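Local coordinates for protein plasma serine protease inhibitor (Homo sapiens, PDB 3DY0) that inhibits serine proteases of blood plasma and other body fluids in a heparin-dependent manner, irreversibly trapping those that cleave the inhibitor's own exposed reactive centre loop, at residues I36-A41 against T115-D120. Numbering follows the deposited sequence.
Sequences ISMSLA and TLYLAD
Y117, on helix 107-117, reaches across to helix 33-45 and meets two residues one turn apart there, M38 and A41. Y117 CG stands anti to the carbonyl carbon (chi1 -67°), which sends the ring toward the other helix, and the two backbones stay well separated: the nearest CA atoms, those of M38 and Y117, are 8.7 Å apart. The M38 chain runs the opposite way alongside the ring. Its CG approaches the ring obliquely, 3.9 Å from Y117 CD2 and 4.0 Å from CE2; a bend at chi3 (-76°) then keeps the terminal methyl CE near the ring, 4.4 Å from Y117 CD2. At the far end of the ring, A41 CB sits 3.3 Å from Y117 OH and 4.1 Å from CZ, also obliquely. These carbon-carbon approaches make the contact mainly apolar packing within the serpin fold, joining two helices that both also pack on helix 65-81; it buries 142 Å², summed over both sides, and no hydrogen bond joins the two segments. F75 of helix 65-81 touches M38, A41 and Y117 alike, while M38 also reaches L93 and N95 on strand 90-99 of the sheet. The phenol oxygen, though beside a methyl, is satisfied by a hydrogen bond with H72 ND1, and the carbonyl O of Y117 takes one from N95 ND2. Next in the chain, L118, with positive phi, departs from the right-handed helix, and D120 enters strand 120-123.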
ATOM      1  N   ILE A  36      -4.188   1.207   2.967  1.00  6.70           N
ATOM      2  CA  ILE A  36      -4.670   2.549   3.235  1.00  7.45           C
ATOM      3  C   ILE A  36      -6.152   2.721   2.934  1.00  6.92           C
ATOM      4  O   ILE A  36      -6.877   3.337   3.719  1.00  6.89           O
ATOM      5  CB  ILE A  36      -3.823   3.582   2.468  1.00  8.16           C
ATOM      6  CG1 ILE A  36      -2.355   3.415   2.881  1.00  7.99           C
ATOM      7  CG2 ILE A  36      -4.312   4.993   2.778  1.00  8.37           C
ATOM      8  CD1 ILE A  36      -1.370   4.247   2.088  1.00  8.10           C
ATOM      9  N   SER A  37      -6.601   2.167   1.810  0.50  7.85           N
ATOM     10  CA  SER A  37      -8.009   2.250   1.437  0.50  9.34           C
ATOM     11  C   SER A  37      -8.866   1.543   2.479  0.50  8.10           C
ATOM     12  O   SER A  37      -9.924   2.039   2.868  0.50  8.30           O
ATOM     13  CB  SER A  37      -8.248   1.597   0.073  0.50 10.67           C
ATOM     14  OG  SER A  37      -7.628   2.326  -0.969  0.50 15.24           O
ATOM     15  N   MET A  38      -8.405   0.381   2.929  1.00  6.97           N
ATOM     16  CA  MET A  38      -9.147  -0.389   3.924  1.00  6.48           C
ATOM     17  C   MET A  38      -9.205   0.423   5.217  1.00  8.58           C
ATOM     18  O   MET A  38     -10.244   0.490   5.869  1.00  7.38           O
ATOM     19  CB  MET A  38      -8.494  -1.758   4.166  1.00  7.57           C
ATOM     20  CG  MET A  38      -9.204  -2.594   5.227  1.00  7.21           C
ATOM     21  SD  MET A  38      -8.785  -4.348   5.183  1.00  8.30           S
ATOM     22  CE  MET A  38      -9.752  -4.878   3.763  1.00  9.01           C
ATOM     23  N   SER A  39      -8.098   1.075   5.568  1.00  7.51           N
ATOM     24  CA  SER A  39      -8.068   1.889   6.783  1.00  7.67           C
ATOM     25  C   SER A  39      -9.051   3.050   6.695  1.00  7.59           C
ATOM     26  O   SER A  39      -9.745   3.358   7.661  1.00  8.59           O
ATOM     27  CB  SER A  39      -6.656   2.432   7.031  1.00  8.34           C
ATOM     28  OG  SER A  39      -5.748   1.379   7.309  1.00  8.73           O
ATOM     29  N   LEU A  40      -9.106   3.695   5.534  1.00  8.55           N
ATOM     30  CA  LEU A  40     -10.019   4.813   5.336  1.00  7.04           C
ATOM     31  C   LEU A  40     -11.472   4.330   5.346  1.00  8.12           C
ATOM     32  O   LEU A  40     -12.361   5.016   5.858  1.00  8.78           O
ATOM     33  CB  LEU A  40      -9.698   5.524   4.019  1.00  7.24           C
ATOM     34  CG  LEU A  40      -8.477   6.445   4.076  1.00  7.60           C
ATOM     35  CD1 LEU A  40      -8.128   6.921   2.674  1.00  8.50           C
ATOM     36  CD2 LEU A  40      -8.775   7.638   4.983  1.00  8.54           C
ATOM     37  N   ALA A  41     -11.716   3.153   4.774  1.00  8.87           N
ATOM     38  CA  ALA A  41     -13.063   2.595   4.757  1.00  8.12           C
ATOM     39  C   ALA A  41     -13.523   2.313   6.192  1.00  8.94           C
ATOM     40  O   ALA A  41     -14.662   2.599   6.556  1.00  9.31           O
ATOM     41  CB  ALA A  41     -13.088   1.314   3.934  1.00  8.87           C
ATOM     42  N   THR A 115     -17.684  -7.486  12.325  1.00 15.50           N
ATOM     43  CA  THR A 115     -18.419  -8.175  11.268  1.00 16.89           C
ATOM     44  C   THR A 115     -17.917  -7.924   9.849  1.00 16.15           C
ATOM     45  O   THR A 115     -17.731  -8.862   9.073  1.00 15.97           O
ATOM     46  CB  THR A 115     -19.913  -7.801  11.314  1.00 19.63           C
ATOM     47  OG1 THR A 115     -20.454  -8.165  12.588  1.00 22.76           O
ATOM     48  CG2 THR A 115     -20.684  -8.530  10.218  1.00 22.32           C
ATOM     49  N   LEU A 116     -17.708  -6.657   9.512  1.00 13.80           N
ATOM     50  CA  LEU A 116     -17.256  -6.288   8.179  1.00 13.24           C
ATOM     51  C   LEU A 116     -15.753  -6.399   7.973  1.00 12.77           C
ATOM     52  O   LEU A 116     -15.299  -6.817   6.910  1.00 13.10           O
ATOM     53  CB  LEU A 116     -17.693  -4.857   7.860  1.00 14.16           C
ATOM     54  CG  LEU A 116     -19.198  -4.597   7.769  1.00 13.28           C
ATOM     55  CD1 LEU A 116     -19.447  -3.101   7.670  1.00 14.86           C
ATOM     56  CD2 LEU A 116     -19.776  -5.322   6.563  1.00 16.10           C
ATOM     57  N   TYR A 117     -14.975  -6.033   8.986  1.00 11.38           N
ATOM     58  CA  TYR A 117     -13.529  -6.063   8.834  1.00  9.76           C
ATOM     59  C   TYR A 117     -12.768  -7.087   9.668  1.00 10.27           C
ATOM     60  O   TYR A 117     -11.535  -7.064   9.712  1.00 10.19           O
ATOM     61  CB  TYR A 117     -12.980  -4.647   9.049  1.00 10.34           C
ATOM     62  CG  TYR A 117     -13.431  -3.703   7.951  1.00  9.33           C
ATOM     63  CD1 TYR A 117     -14.648  -3.022   8.037  1.00 10.63           C
ATOM     64  CD2 TYR A 117     -12.684  -3.570   6.785  1.00  9.67           C
ATOM     65  CE1 TYR A 117     -15.108  -2.235   6.981  1.00 12.23           C
ATOM     66  CE2 TYR A 117     -13.131  -2.793   5.725  1.00 10.04           C
ATOM     67  CZ  TYR A 117     -14.344  -2.131   5.826  1.00 10.81           C
ATOM     68  OH  TYR A 117     -14.800  -1.399   4.753  1.00 10.68           O
ATOM     69  N   LEU A 118     -13.508  -7.997  10.300  1.00 10.56           N
ATOM     70  CA  LEU A 118     -12.929  -9.058  11.123  1.00 11.74           C
ATOM     71  C   LEU A 118     -11.879  -8.497  12.067  1.00 12.44           C
ATOM     72  O   LEU A 118     -10.852  -9.131  12.318  1.00 14.44           O
ATOM     73  CB  LEU A 118     -12.287 -10.124  10.227  1.00 13.91           C
ATOM     74  CG  LEU A 118     -13.158 -10.639   9.080  1.00 14.24           C
ATOM     75  CD1 LEU A 118     -12.400 -11.698   8.288  1.00 15.99           C
ATOM     76  CD2 LEU A 118     -14.453 -11.201   9.638  1.00 18.06           C
ATOM     77  N   ALA A 119     -12.146  -7.310  12.597  1.00 14.05           N
ATOM     78  CA  ALA A 119     -11.199  -6.644  13.475  1.00 16.59           C
ATOM     79  C   ALA A 119     -11.025  -7.276  14.843  1.00 20.75           C
ATOM     80  O   ALA A 119     -11.986  -7.715  15.470  1.00 21.58           O
ATOM     81  CB  ALA A 119     -11.582  -5.181  13.631  1.00 14.30           C
ATOM     82  N   ASP A 120      -9.772  -7.325  15.283  1.00 24.05           N
ATOM     83  CA  ASP A 120      -9.416  -7.848  16.590  1.00 26.51           C
ATOM     84  C   ASP A 120      -9.561  -6.645  17.521  1.00 26.14           C
ATOM     85  O   ASP A 120      -9.314  -5.511  17.114  1.00 26.08           O
ATOM     86  CB  ASP A 120      -7.958  -8.325  16.595  1.00 29.82           C
ATOM     87  CG  ASP A 120      -7.707  -9.498  15.656  1.00 33.01           C
ATOM     88  OD1 ASP A 120      -6.521  -9.815  15.404  1.00 34.75           O
ATOM     89  OD2 ASP A 120      -8.684 -10.111  15.176  1.00 36.24           O
TER